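Local coordinates for lipopolysaccharide biosynthesis protein wbpB (Thermus thermophilus, PDB 3O9Z) that binds NAD and 2-oxoglutarate and, as a WlbA dehydrogenase, probably oxidises a nucleotide-linked sugar on the route to 2,3-diacetamido-2,3-dideoxy-D-mannuronic acid, at residues M3-L8 with V29-L34; S101-V106 with A181-I186; D153-Y158 with R222-L227. One frame throughout, in Å; residues are numbered along the deposited sequence.

Interaction 1. Residues M3-L8 with V29-L34; sequences MTRFAL and VLVASL. With NAD (nicotinamide-adenine-dinucleotide), chain E.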
loop_
_atom_site.group_PDB
_atom_site.type_symbol
_atom_site.label_atom_id
_atom_site.label_comp_id
_atom_site.label_asym_id
_atom_site.label_seq_id
_atom_site.Cartn_x
_atom_site.Cartn_y
_atom_site.Cartn_z
ATOM N N MET A 3 -6.606 -35.020 -6.941
ATOM C CA MET A 3 -6.801 -33.694 -6.281
ATOM C C MET A 3 -5.985 -32.663 -7.035
ATOM O O MET A 3 -4.751 -32.645 -6.921
ATOM C CB MET A 3 -6.286 -33.735 -4.843
ATOM C CG MET A 3 -7.360 -33.486 -3.806
ATOM S SD MET A 3 -6.644 -33.099 -2.194
ATOM C CE MET A 3 -8.111 -33.289 -1.189
ATOM N N THR A 4 -6.676 -31.802 -7.779
ATOM C CA THR A 4 -5.980 -30.822 -8.605
ATOM C C THR A 4 -5.357 -29.891 -7.593
ATOM O O THR A 4 -6.051 -29.482 -6.685
ATOM C CB THR A 4 -6.967 -30.057 -9.507
ATOM O OG1 THR A 4 -7.610 -31.050 -10.321
ATOM C CG2 THR A 4 -6.179 -29.157 -10.431
ATOM N N ARG A 5 -4.128 -29.483 -7.866
ATOM C CA ARG A 5 -3.462 -28.566 -6.929
ATOM C C ARG A 5 -3.492 -27.147 -7.516
ATOM O O ARG A 5 -2.946 -26.882 -8.604
ATOM C CB ARG A 5 -2.032 -29.001 -6.666
ATOM C CG ARG A 5 -1.925 -30.313 -5.886
ATOM C CD ARG A 5 -0.511 -30.915 -5.960
ATOM N NE ARG A 5 0.563 -30.089 -5.393
ATOM C CZ ARG A 5 0.768 -29.878 -4.094
ATOM N NH1 ARG A 5 1.804 -29.151 -3.708
ATOM N NH2 ARG A 5 -0.076 -30.372 -3.196
ATOM N N PHE A 6 -4.025 -26.219 -6.708
ATOM C CA PHE A 6 -4.208 -24.832 -7.134
ATOM C C PHE A 6 -3.368 -23.877 -6.305
ATOM O O PHE A 6 -3.168 -24.111 -5.087
ATOM C CB PHE A 6 -5.650 -24.446 -6.866
ATOM C CG PHE A 6 -6.627 -24.959 -7.868
ATOM C CD1 PHE A 6 -7.324 -26.132 -7.608
ATOM C CD2 PHE A 6 -6.895 -24.240 -9.017
ATOM C CE1 PHE A 6 -8.232 -26.641 -8.552
ATOM C CE2 PHE A 6 -7.769 -24.755 -9.978
ATOM C CZ PHE A 6 -8.510 -25.896 -9.698
ATOM N N ALA A 7 -2.886 -22.795 -6.907
ATOM C CA ALA A 7 -2.493 -21.620 -6.124
ATOM C C ALA A 7 -3.458 -20.532 -6.625
ATOM O O ALA A 7 -4.000 -20.613 -7.731
ATOM C CB ALA A 7 -1.081 -21.228 -6.404
ATOM N N LEU A 8 -3.697 -19.522 -5.798
ATOM C CA LEU A 8 -4.716 -18.476 -6.101
ATOM C C LEU A 8 -4.072 -17.104 -5.921
ATOM O O LEU A 8 -3.418 -16.863 -4.888
ATOM C CB LEU A 8 -5.970 -18.598 -5.247
ATOM C CG LEU A 8 -6.964 -17.440 -5.352
ATOM C CD1 LEU A 8 -7.574 -17.354 -6.732
ATOM C CD2 LEU A 8 -8.052 -17.696 -4.298
ATOM N N VAL A 29 -7.186 -28.745 -4.093
ATOM C CA VAL A 29 -6.631 -28.205 -2.853
ATOM C C VAL A 29 -5.959 -26.881 -3.171
ATOM O O VAL A 29 -5.206 -26.771 -4.136
ATOM C CB VAL A 29 -5.651 -29.226 -2.216
ATOM C CG1 VAL A 29 -4.530 -29.539 -3.166
ATOM C CG2 VAL A 29 -5.122 -28.653 -0.886
ATOM N N LEU A 30 -6.184 -25.901 -2.278
ATOM C CA LEU A 30 -5.500 -24.635 -2.367
ATOM C C LEU A 30 -4.168 -24.819 -1.647
ATOM O O LEU A 30 -4.151 -24.946 -0.410
ATOM C CB LEU A 30 -6.357 -23.545 -1.718
ATOM C CG LEU A 30 -5.684 -22.174 -1.783
ATOM C CD1 LEU A 30 -5.501 -21.721 -3.255
ATOM C CD2 LEU A 30 -6.449 -21.113 -0.953
ATOM N N VAL A 31 -3.088 -24.809 -2.403
ATOM C CA VAL A 31 -1.760 -25.007 -1.838
ATOM C C VAL A 31 -1.195 -23.683 -1.289
ATOM O O VAL A 31 -0.538 -23.681 -0.248
ATOM C CB VAL A 31 -0.809 -25.596 -2.900
ATOM C CG1 VAL A 31 0.607 -25.773 -2.382
ATOM C CG2 VAL A 31 -1.376 -26.955 -3.363
ATOM N N ALA A 32 -1.423 -22.570 -1.987
ATOM C CA ALA A 32 -0.768 -21.319 -1.644
ATOM C C ALA A 32 -1.574 -20.218 -2.306
ATOM O O ALA A 32 -2.222 -20.417 -3.345
ATOM C CB ALA A 32 0.655 -21.263 -2.115
ATOM N N SER A 33 -1.568 -19.061 -1.663
ATOM C CA SER A 33 -2.172 -17.853 -2.258
ATOM C C SER A 33 -1.242 -16.679 -2.168
ATOM O O SER A 33 -0.325 -16.651 -1.338
ATOM C CB SER A 33 -3.452 -17.477 -1.491
ATOM O OG SER A 33 -4.396 -18.499 -1.294
ATOM N N LEU A 34 -1.525 -15.678 -3.010
ATOM C CA LEU A 34 -0.779 -14.438 -3.096
ATOM C C LEU A 34 -1.785 -13.294 -3.027
ATOM O O LEU A 34 -2.730 -13.249 -3.828
ATOM C CB LEU A 34 -0.045 -14.303 -4.455
ATOM C CG LEU A 34 0.586 -12.962 -4.781
ATOM C CD1 LEU A 34 1.674 -12.537 -3.787
ATOM C CD2 LEU A 34 1.150 -13.006 -6.233
HETATM P PA NAD E . -10.960 -6.476 -5.753
HETATM O O1A NAD E . -12.034 -6.746 -4.767
HETATM O O2A NAD E . -10.351 -5.078 -5.940
HETATM O O5B NAD E . -9.859 -7.518 -5.308
HETATM C C5B NAD E . -8.657 -7.443 -6.022
HETATM C C4B NAD E . -7.567 -8.173 -5.200
HETATM O O4B NAD E . -6.340 -8.299 -5.966
HETATM C C3B NAD E . -7.197 -7.289 -3.977
HETATM O O3B NAD E . -7.341 -8.017 -2.740
HETATM C C2B NAD E . -5.758 -6.821 -4.253
HETATM O O2B NAD E . -4.953 -6.621 -3.082
HETATM C C1B NAD E . -5.272 -8.077 -5.037
HETATM N N9A NAD E . -4.032 -7.767 -5.796
HETATM C C8A NAD E . -3.445 -6.619 -6.232
HETATM N N7A NAD E . -2.287 -6.879 -6.835
HETATM C C5A NAD E . -2.055 -8.227 -6.717
HETATM C C6A NAD E . -0.994 -9.122 -7.122
HETATM N N6A NAD E . 0.128 -8.629 -7.731
HETATM N N1A NAD E . -1.240 -10.390 -6.813
HETATM C C2A NAD E . -2.284 -10.950 -6.217
HETATM N N3A NAD E . -3.280 -10.125 -5.802
HETATM C C4A NAD E . -3.159 -8.824 -6.085
HETATM O O3 NAD E . -11.464 -6.949 -7.195
HETATM P PN NAD E . -12.415 -8.107 -7.642
HETATM O O1N NAD E . -13.807 -7.528 -7.890
HETATM O O2N NAD E . -12.270 -9.287 -6.721
HETATM O O5D NAD E . -11.919 -8.419 -9.128
HETATM C C5D NAD E . -10.870 -9.353 -9.181
HETATM C C4D NAD E . -10.861 -9.894 -10.622
HETATM O O4D NAD E . -12.068 -10.680 -10.740
HETATM C C3D NAD E . -10.871 -8.845 -11.743
HETATM O O3D NAD E . -10.168 -9.456 -12.872
HETATM C C2D NAD E . -12.366 -8.798 -12.099
HETATM O O2D NAD E . -12.588 -8.442 -13.454
HETATM C C1D NAD E . -12.905 -10.204 -11.810
HETATM N N1N NAD E . -14.326 -10.221 -11.466
HETATM C C2N NAD E . -15.126 -11.075 -12.066
HETATM C C3N NAD E . -16.477 -11.197 -11.814
HETATM C C7N NAD E . -17.221 -12.162 -12.642
HETATM O O7N NAD E . -16.658 -13.130 -13.196
HETATM N N7N NAD E . -18.537 -11.988 -12.630
HETATM C C4N NAD E . -17.018 -10.361 -10.827
HETATM C C5N NAD E . -16.128 -9.528 -10.146
HETATM C C6N NAD E . -14.770 -9.465 -10.450
#

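Interaction 2. Residues S101-V106 with A181-I186; sequences SEKPLV and ATNIGI. With NAD (nicotinamide-adenine-dinucleotide), chain E; AKG (2-oxoglutaric acid), chain F.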
loop_
_atom_site.group_PDB
_atom_site.type_symbol
_atom_site.label_atom_id
_atom_site.label_comp_id
_atom_site.label_asym_id
_atom_site.label_seq_id
_atom_site.Cartn_x
_atom_site.Cartn_y
_atom_site.Cartn_z
ATOM N N SER A 101 -7.759 -17.718 -15.421
ATOM C CA SER A 101 -7.827 -16.307 -15.067
ATOM C C SER A 101 -9.255 -15.784 -15.110
ATOM O O SER A 101 -10.051 -16.151 -15.964
ATOM C CB SER A 101 -7.020 -15.507 -16.065
ATOM O OG SER A 101 -6.993 -14.128 -15.772
ATOM N N GLU A 102 -9.571 -14.925 -14.139
ATOM C CA GLU A 102 -10.793 -14.127 -14.275
ATOM C C GLU A 102 -10.824 -13.400 -15.603
ATOM O O GLU A 102 -9.792 -13.077 -16.205
ATOM C CB GLU A 102 -10.918 -13.140 -13.106
ATOM C CG GLU A 102 -11.616 -13.745 -11.903
ATOM C CD GLU A 102 -13.083 -14.051 -12.141
ATOM O OE1 GLU A 102 -13.602 -13.589 -13.219
ATOM O OE2 GLU A 102 -13.745 -14.678 -11.292
ATOM N N LYS A 103 -12.040 -12.989 -15.980
ATOM C CA LYS A 103 -12.220 -12.059 -17.099
ATOM C C LYS A 103 -11.753 -10.652 -16.728
ATOM O O LYS A 103 -11.681 -10.300 -15.535
ATOM C CB LYS A 103 -13.671 -12.064 -17.619
ATOM C CG LYS A 103 -14.785 -12.030 -16.557
ATOM C CD LYS A 103 -14.771 -10.851 -15.551
ATOM C CE LYS A 103 -14.954 -9.484 -16.201
ATOM N NZ LYS A 103 -14.910 -8.477 -15.053
ATOM N N PRO A 104 -11.383 -9.848 -17.714
ATOM C CA PRO A 104 -11.039 -10.239 -19.107
ATOM C C PRO A 104 -9.775 -11.081 -19.008
ATOM O O PRO A 104 -8.920 -10.799 -18.170
ATOM C CB PRO A 104 -10.727 -8.896 -19.788
ATOM C CG PRO A 104 -10.183 -8.025 -18.623
ATOM C CD PRO A 104 -11.050 -8.439 -17.451
ATOM N N LEU A 105 -9.619 -12.103 -19.846
ATOM C CA LEU A 105 -8.424 -12.956 -19.754
ATOM C C LEU A 105 -7.131 -12.139 -19.744
ATOM O O LEU A 105 -6.257 -12.359 -18.875
ATOM C CB LEU A 105 -8.462 -13.961 -20.951
ATOM C CG LEU A 105 -7.390 -15.078 -20.962
ATOM C CD1 LEU A 105 -7.336 -15.725 -19.594
ATOM C CD2 LEU A 105 -7.789 -16.120 -22.028
ATOM N N VAL A 106 -6.965 -11.219 -20.691
ATOM C CA VAL A 106 -5.924 -10.213 -20.691
ATOM C C VAL A 106 -6.504 -8.920 -21.259
ATOM O O VAL A 106 -7.682 -8.916 -21.666
ATOM C CB VAL A 106 -4.650 -10.607 -21.481
ATOM C CG1 VAL A 106 -4.030 -11.908 -20.918
ATOM C CG2 VAL A 106 -5.009 -10.816 -23.006
ATOM N N ALA A 181 -15.820 -0.525 -20.714
ATOM C CA ALA A 181 -16.223 -1.500 -21.738
ATOM C C ALA A 181 -15.433 -2.794 -21.687
ATOM O O ALA A 181 -15.934 -3.850 -22.108
ATOM C CB ALA A 181 -16.078 -0.874 -23.134
ATOM N N THR A 182 -14.272 -2.763 -21.044
ATOM C CA THR A 182 -13.526 -3.996 -20.817
ATOM C C THR A 182 -13.934 -4.619 -19.480
ATOM O O THR A 182 -14.337 -5.775 -19.405
ATOM C CB THR A 182 -12.033 -3.715 -20.787
ATOM O OG1 THR A 182 -11.589 -3.300 -22.089
ATOM C CG2 THR A 182 -11.237 -4.973 -20.418
ATOM N N ASN A 183 -13.780 -3.841 -18.412
ATOM C CA ASN A 183 -13.944 -4.397 -17.080
ATOM C C ASN A 183 -15.324 -4.960 -16.867
ATOM O O ASN A 183 -15.414 -6.034 -16.309
ATOM C CB ASN A 183 -13.639 -3.350 -16.014
ATOM C CG ASN A 183 -13.576 -3.956 -14.640
ATOM O OD1 ASN A 183 -12.871 -4.945 -14.440
ATOM N ND2 ASN A 183 -14.375 -3.433 -13.699
ATOM N N ILE A 184 -16.369 -4.248 -17.298
ATOM C CA ILE A 184 -17.703 -4.797 -17.158
ATOM C C ILE A 184 -18.147 -5.357 -18.509
ATOM O O ILE A 184 -18.662 -6.449 -18.568
ATOM C CB ILE A 184 -18.667 -3.716 -16.679
ATOM C CG1 ILE A 184 -18.165 -3.077 -15.379
ATOM C CG2 ILE A 184 -20.057 -4.340 -16.468
ATOM C CD1 ILE A 184 -18.059 -3.999 -14.160
ATOM N N GLY A 185 -17.920 -4.616 -19.576
ATOM C CA GLY A 185 -18.455 -5.004 -20.898
ATOM C C GLY A 185 -17.930 -6.287 -21.477
ATOM O O GLY A 185 -18.637 -6.905 -22.291
ATOM N N ILE A 186 -16.777 -6.775 -21.011
ATOM C CA ILE A 186 -16.246 -7.987 -21.651
ATOM C C ILE A 186 -17.234 -9.136 -21.589
ATOM O O ILE A 186 -17.271 -9.993 -22.487
ATOM C CB ILE A 186 -14.897 -8.375 -21.030
ATOM C CG1 ILE A 186 -14.205 -9.429 -21.921
ATOM C CG2 ILE A 186 -15.016 -8.876 -19.572
ATOM C CD1 ILE A 186 -13.584 -8.792 -23.126
HETATM P PA NAD E . -10.960 -6.476 -5.753
HETATM O O1A NAD E . -12.034 -6.746 -4.767
HETATM O O2A NAD E . -10.351 -5.078 -5.940
HETATM O O5B NAD E . -9.859 -7.518 -5.308
HETATM C C5B NAD E . -8.657 -7.443 -6.022
HETATM C C4B NAD E . -7.567 -8.173 -5.200
HETATM O O4B NAD E . -6.340 -8.299 -5.966
HETATM C C3B NAD E . -7.197 -7.289 -3.977
HETATM O O3B NAD E . -7.341 -8.017 -2.740
HETATM C C2B NAD E . -5.758 -6.821 -4.253
HETATM O O2B NAD E . -4.953 -6.621 -3.082
HETATM C C1B NAD E . -5.272 -8.077 -5.037
HETATM N N9A NAD E . -4.032 -7.767 -5.796
HETATM C C8A NAD E . -3.445 -6.619 -6.232
HETATM N N7A NAD E . -2.287 -6.879 -6.835
HETATM C C5A NAD E . -2.055 -8.227 -6.717
HETATM C C6A NAD E . -0.994 -9.122 -7.122
HETATM N N6A NAD E . 0.128 -8.629 -7.731
HETATM N N1A NAD E . -1.240 -10.390 -6.813
HETATM C C2A NAD E . -2.284 -10.950 -6.217
HETATM N N3A NAD E . -3.280 -10.125 -5.802
HETATM C C4A NAD E . -3.159 -8.824 -6.085
HETATM O O3 NAD E . -11.464 -6.949 -7.195
HETATM P PN NAD E . -12.415 -8.107 -7.642
HETATM O O1N NAD E . -13.807 -7.528 -7.890
HETATM O O2N NAD E . -12.270 -9.287 -6.721
HETATM O O5D NAD E . -11.919 -8.419 -9.128
HETATM C C5D NAD E . -10.870 -9.353 -9.181
HETATM C C4D NAD E . -10.861 -9.894 -10.622
HETATM O O4D NAD E . -12.068 -10.680 -10.740
HETATM C C3D NAD E . -10.871 -8.845 -11.743
HETATM O O3D NAD E . -10.168 -9.456 -12.872
HETATM C C2D NAD E . -12.366 -8.798 -12.099
HETATM O O2D NAD E . -12.588 -8.442 -13.454
HETATM C C1D NAD E . -12.905 -10.204 -11.810
HETATM N N1N NAD E . -14.326 -10.221 -11.466
HETATM C C2N NAD E . -15.126 -11.075 -12.066
HETATM C C3N NAD E . -16.477 -11.197 -11.814
HETATM C C7N NAD E . -17.221 -12.162 -12.642
HETATM O O7N NAD E . -16.658 -13.130 -13.196
HETATM N N7N NAD E . -18.537 -11.988 -12.630
HETATM C C4N NAD E . -17.018 -10.361 -10.827
HETATM C C5N NAD E . -16.128 -9.528 -10.146
HETATM C C6N NAD E . -14.770 -9.465 -10.450
HETATM C C1 AKG F . -17.205 -7.269 -12.372
HETATM O O1 AKG F . -17.712 -6.516 -11.501
HETATM O O2 AKG F . -15.997 -7.241 -12.632
HETATM C C2 AKG F . -17.965 -8.299 -13.048
HETATM O O5 AKG F . -17.397 -9.004 -13.878
HETATM C C3 AKG F . -19.431 -8.482 -12.760
HETATM C C4 AKG F . -20.212 -7.688 -13.805
HETATM C C5 AKG F . -21.703 -7.632 -13.537
HETATM O O3 AKG F . -22.108 -7.360 -12.391
HETATM O O4 AKG F . -22.491 -7.861 -14.458
#

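Interaction 3. Residues D153-Y158 with R222-L227; sequences DVVLTY and RVRWFL. With AKG (2-oxoglutaric acid), chain F.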
loop_
_atom_site.group_PDB
_atom_site.type_symbol
_atom_site.label_atom_id
_atom_site.label_comp_id
_atom_site.label_asym_id
_atom_site.label_seq_id
_atom_site.Cartn_x
_atom_site.Cartn_y
_atom_site.Cartn_z
ATOM N N ASP A 153 -31.214 -9.147 -35.516
ATOM C CA ASP A 153 -31.111 -7.801 -34.957
ATOM C C ASP A 153 -31.276 -7.928 -33.461
ATOM O O ASP A 153 -32.193 -8.573 -32.958
ATOM C CB ASP A 153 -32.212 -6.922 -35.548
ATOM C CG ASP A 153 -31.872 -6.539 -36.971
ATOM O OD1 ASP A 153 -30.873 -5.812 -37.163
ATOM O OD2 ASP A 153 -32.507 -7.088 -37.898
ATOM N N VAL A 154 -30.324 -7.349 -32.733
ATOM C CA VAL A 154 -30.178 -7.632 -31.297
ATOM C C VAL A 154 -30.055 -6.311 -30.550
ATOM O O VAL A 154 -29.369 -5.390 -31.017
ATOM C CB VAL A 154 -28.878 -8.421 -31.059
ATOM C CG1 VAL A 154 -28.688 -8.634 -29.528
ATOM C CG2 VAL A 154 -28.905 -9.775 -31.759
ATOM N N VAL A 155 -30.718 -6.218 -29.404
ATOM C CA VAL A 155 -30.517 -5.091 -28.504
ATOM C C VAL A 155 -29.963 -5.679 -27.216
ATOM O O VAL A 155 -30.588 -6.546 -26.593
ATOM C CB VAL A 155 -31.833 -4.352 -28.219
ATOM C CG1 VAL A 155 -31.599 -3.266 -27.190
ATOM C CG2 VAL A 155 -32.373 -3.741 -29.512
ATOM N N LEU A 156 -28.780 -5.230 -26.814
ATOM C CA LEU A 156 -28.114 -5.746 -25.602
ATOM C C LEU A 156 -28.088 -4.582 -24.632
ATOM O O LEU A 156 -27.593 -3.492 -24.957
ATOM C CB LEU A 156 -26.645 -6.069 -25.947
ATOM C CG LEU A 156 -25.862 -6.920 -24.958
ATOM C CD1 LEU A 156 -25.595 -6.205 -23.642
ATOM C CD2 LEU A 156 -26.499 -8.314 -24.751
ATOM N N THR A 157 -28.673 -4.786 -23.446
ATOM C CA THR A 157 -28.690 -3.755 -22.413
ATOM C C THR A 157 -28.108 -4.344 -21.141
ATOM O O THR A 157 -28.485 -5.449 -20.729
ATOM C CB THR A 157 -30.149 -3.355 -22.125
ATOM O OG1 THR A 157 -30.766 -2.972 -23.359
ATOM C CG2 THR A 157 -30.193 -2.138 -21.184
ATOM N N TYR A 158 -27.090 -3.685 -20.597
ATOM C CA TYR A 158 -26.294 -4.285 -19.526
ATOM C C TYR A 158 -26.073 -3.213 -18.471
ATOM O O TYR A 158 -25.199 -2.341 -18.624
ATOM C CB TYR A 158 -24.951 -4.791 -20.107
ATOM C CG TYR A 158 -24.285 -5.838 -19.251
ATOM C CD1 TYR A 158 -23.593 -5.498 -18.082
ATOM C CD2 TYR A 158 -24.407 -7.182 -19.578
ATOM C CE1 TYR A 158 -22.972 -6.498 -17.315
ATOM C CE2 TYR A 158 -23.834 -8.182 -18.807
ATOM C CZ TYR A 158 -23.112 -7.839 -17.690
ATOM O OH TYR A 158 -22.526 -8.810 -16.898
ATOM N N ARG A 222 -26.617 -7.792 -36.087
ATOM C CA ARG A 222 -26.395 -6.354 -35.913
ATOM C C ARG A 222 -26.843 -6.038 -34.500
ATOM O O ARG A 222 -27.943 -6.393 -34.100
ATOM C CB ARG A 222 -27.280 -5.571 -36.908
ATOM C CG ARG A 222 -26.848 -5.849 -38.363
ATOM C CD ARG A 222 -27.925 -5.302 -39.357
ATOM N NE ARG A 222 -29.164 -6.084 -39.307
ATOM C CZ ARG A 222 -29.350 -7.184 -40.034
ATOM N NH1 ARG A 222 -30.509 -7.818 -39.937
ATOM N NH2 ARG A 222 -28.425 -7.632 -40.864
ATOM N N VAL A 223 -25.995 -5.403 -33.694
ATOM C CA VAL A 223 -26.269 -5.266 -32.265
ATOM C C VAL A 223 -26.216 -3.831 -31.821
ATOM O O VAL A 223 -25.208 -3.165 -32.058
ATOM C CB VAL A 223 -25.215 -6.048 -31.424
ATOM C CG1 VAL A 223 -25.609 -6.074 -29.913
ATOM C CG2 VAL A 223 -25.065 -7.482 -31.968
ATOM N N ARG A 224 -27.263 -3.319 -31.184
ATOM C CA ARG A 224 -27.193 -1.999 -30.530
ATOM C C ARG A 224 -26.970 -2.319 -29.062
ATOM O O ARG A 224 -27.726 -3.129 -28.493
ATOM C CB ARG A 224 -28.501 -1.239 -30.721
ATOM C CG ARG A 224 -28.743 -0.905 -32.197
ATOM C CD ARG A 224 -30.057 -0.179 -32.369
ATOM N NE ARG A 224 -31.197 -1.075 -32.268
ATOM C CZ ARG A 224 -32.435 -0.646 -32.036
ATOM N NH1 ARG A 224 -33.466 -1.506 -31.987
ATOM N NH2 ARG A 224 -32.614 0.637 -31.745
ATOM N N TRP A 225 -25.954 -1.725 -28.426
ATOM C CA TRP A 225 -25.609 -2.065 -27.045
ATOM C C TRP A 225 -25.526 -0.849 -26.145
ATOM O O TRP A 225 -25.199 0.244 -26.583
ATOM C CB TRP A 225 -24.340 -2.931 -26.986
ATOM C CG TRP A 225 -23.105 -2.300 -27.610
ATOM C CD1 TRP A 225 -22.648 -2.467 -28.907
ATOM C CD2 TRP A 225 -22.180 -1.431 -26.972
ATOM N NE1 TRP A 225 -21.480 -1.754 -29.095
ATOM C CE2 TRP A 225 -21.169 -1.127 -27.913
ATOM C CE3 TRP A 225 -22.060 -0.942 -25.660
ATOM C CZ2 TRP A 225 -20.084 -0.302 -27.635
ATOM C CZ3 TRP A 225 -20.967 -0.116 -25.400
ATOM C CH2 TRP A 225 -20.004 0.205 -26.368
ATOM N N PHE A 226 -25.838 -1.066 -24.867
ATOM C CA PHE A 226 -25.780 -0.046 -23.846
ATOM C C PHE A 226 -25.273 -0.697 -22.581
ATOM O O PHE A 226 -25.797 -1.752 -22.190
ATOM C CB PHE A 226 -27.178 0.546 -23.635
ATOM C CG PHE A 226 -27.225 1.622 -22.589
ATOM C CD1 PHE A 226 -27.162 2.952 -22.973
ATOM C CD2 PHE A 226 -27.332 1.294 -21.239
ATOM C CE1 PHE A 226 -27.210 3.959 -22.027
ATOM C CE2 PHE A 226 -27.376 2.308 -20.270
ATOM C CZ PHE A 226 -27.274 3.649 -20.673
ATOM N N LEU A 227 -24.259 -0.068 -21.995
ATOM C CA LEU A 227 -23.610 -0.550 -20.769
ATOM C C LEU A 227 -23.605 0.589 -19.731
ATOM O O LEU A 227 -23.156 1.700 -20.042
ATOM C CB LEU A 227 -22.167 -0.921 -21.164
ATOM C CG LEU A 227 -21.246 -1.137 -19.964
ATOM C CD1 LEU A 227 -21.668 -2.306 -19.078
ATOM C CD2 LEU A 227 -19.822 -1.327 -20.554
HETATM C C1 AKG F . -17.205 -7.269 -12.372
HETATM O O1 AKG F . -17.712 -6.516 -11.501
HETATM O O2 AKG F . -15.997 -7.241 -12.632
HETATM C C2 AKG F . -17.965 -8.299 -13.048
HETATM O O5 AKG F . -17.397 -9.004 -13.878
HETATM C C3 AKG F . -19.431 -8.482 -12.760
HETATM C C4 AKG F . -20.212 -7.688 -13.805
HETATM C C5 AKG F . -21.703 -7.632 -13.537
HETATM O O3 AKG F . -22.108 -7.360 -12.391
HETATM O O4 AKG F . -22.491 -7.861 -14.458
HETATM O O HOH W 1 -30.655 -3.856 -33.009
#

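Interaction 1. Residues M3-L8 with V29-L34
The guanidinium of R5 lies against V31, whose CG2 sits over one face toward the rim, 3.7 Å from NH2. A bend at chi3 (62°) folds the head over this methyl, while R5 CG runs alongside V29 and meets its CG1 at 3.8 Å. Arginine suits a partly exposed place: its stem covers the valines, and its nitrogens reach the backbone oxygens of E71 (from NH1) and, weakly, G72 (from NE). At the exposed N-terminal end the M3 side chain crosses that of V29 at about a right angle, M3 SD to V29 CB 4.0 Å.

F6, L8 and L30 share a face with S33; there L8 CB touches L30 CD1 at 3.7 Å.

The strands run parallel. V29 N donates to T4 O, F6 N to V29 O, and V31 N to F6 O (2.8 Å). V31 then takes a helical backbone conformation (phi -84°, psi -39°), so L8 N bonds to A32 O and the register slips by one residue: a beta bulge. Its cost is the buried A32 N, which finds no partner. A7 suits the close approach here, its CB being 3.4 Å from A32 O. Beyond the bulge, L34 N closes the ladder on L8 O, and L34 CD2 touches the adenine at NAD N1A (3.6 Å).

These strands begin the Rossmann fold as a beta-alpha-beta unit. Helix 16-25 covers F6, L8 and L30 through L20 and I23, helix 56-68 covers A7, V31 and A32, and strand 75-78 flanks strand 5-9.

Interaction 2. Residues S101-V106 with A181-I186
K103, the lysine of the Glu-Lys-Pro motif characteristic of Gfo/Idh/MocA oxidoreductases, reaches from the Rossmann domain to N183 and I186 of the C-terminal domain. Among the hydrogen bonds, three come from one nitrogen. K103 NZ meets N183 O at 2.8 Å, nearly in line with the carbonyl (165°). It also donates to NAD O2D on the nicotinamide ribose (2.8 Å) and to the keto oxygen, AKG O5, of 2-oxoglutarate (2.8 Å). A long, flexible chain is needed for this, and bends at chi2 and chi3 curl it so that protein, cofactor and ligand are gripped together. The N183 amide is fixed separately, with OD1 bonded to N82 and ND2 to Y166.

E102 takes part through cofactor and backbone. Its OE1 accepts a bent bond from K103 N at 3.2 Å, on the anti side of the carboxylate, while OE2 is shared by H19 and H266; its CD lies 3.6 Å from NAD C2N of the nicotinamide ring. With an alanine in place of E102, both histidines and K103 N would probably lose their acceptor and a gap would open beside the nicotinamide ring.

The apolar contacts flank this polar knot. K103 CE and I186 CG2 are pressed to 3.4 Å where the two side chains run antiparallel alongside one another. P104, preceded by a cis peptide bond, brings its compact ring against A181-I186: CB faces I186 CG1 at 4.1 Å. T182 OG1 bonds to R295, while the T182 side chain crosses the proline at about a right angle, CG2 touching P104 CG at 3.7 Å.

Interaction 3. Residues D153-Y158 with R222-L227
In the mixed sheet of the C-terminal alpha/beta domain, D153-Y158 and R222-L227 form the parallel pair, with antiparallel neighbours beyond them. Five backbone bonds join them in unbroken register, from V154 N on R222 O to Y158 N on F226 O, backed by CA-H...O contacts such as W225 CA to L156 O.

At the exposed end, R222 grips D153 side-on: NE meets OD1 at 2.8 Å and NH1 meets OD2 at 2.9 Å, both on syn sides. The fit is twisted, for the carboxylate and guanidinium planes stand 49° apart. R224, two bridges further along, instead lays its NH1 near V155 CG2 (3.5 Å). Its NE donates to a water that in turn bonds to V154 O, and its NH2 reaches R307 O, so arginine can cover the valine while NE and NH2 keep polar partners.

The face carrying V154, L156, V223 and W225 is apolar and lies under helix 186-196. Beta-branched valines suit the extended chain, and V154 CG1 meets V223 CG1 at 4.0 Å. On the same face, Y158 and L227 point alongside each other, CD1 to CD1 at 3.9 Å. CG anti to the backbone N (chi1 -159°) carries the Y158 ring to the 2-oxoglutarate site, where H187 and R247 also bind. There its OH donates to AKG O4 at 2.6 Å, the carboxylate oxygen lying at the edge of the ring.

How the interactions relate
The three contacts follow the bound ligands from one domain to the other. Interaction 1 lies at the adenine end of NAD, and interaction 2 at the nicotinamide end; their centres are about 23 Å apart, and the cofactor spans them without their touching. Interaction 3 is about 18 Å from interaction 2, centre to centre, yet the two meet: I184 CG2 rests 3.7 Å from L227 CD1 and just as near Y158 CE1. The keto group and the distal carboxylate of 2-oxoglutarate are thus held from adjoining contacts. Interactions 1 and 3, with centres about 39 Å apart, lie on opposite sides of the chain's centre, and interaction 2 joins the Rossmann domain to the C-terminal domain between them.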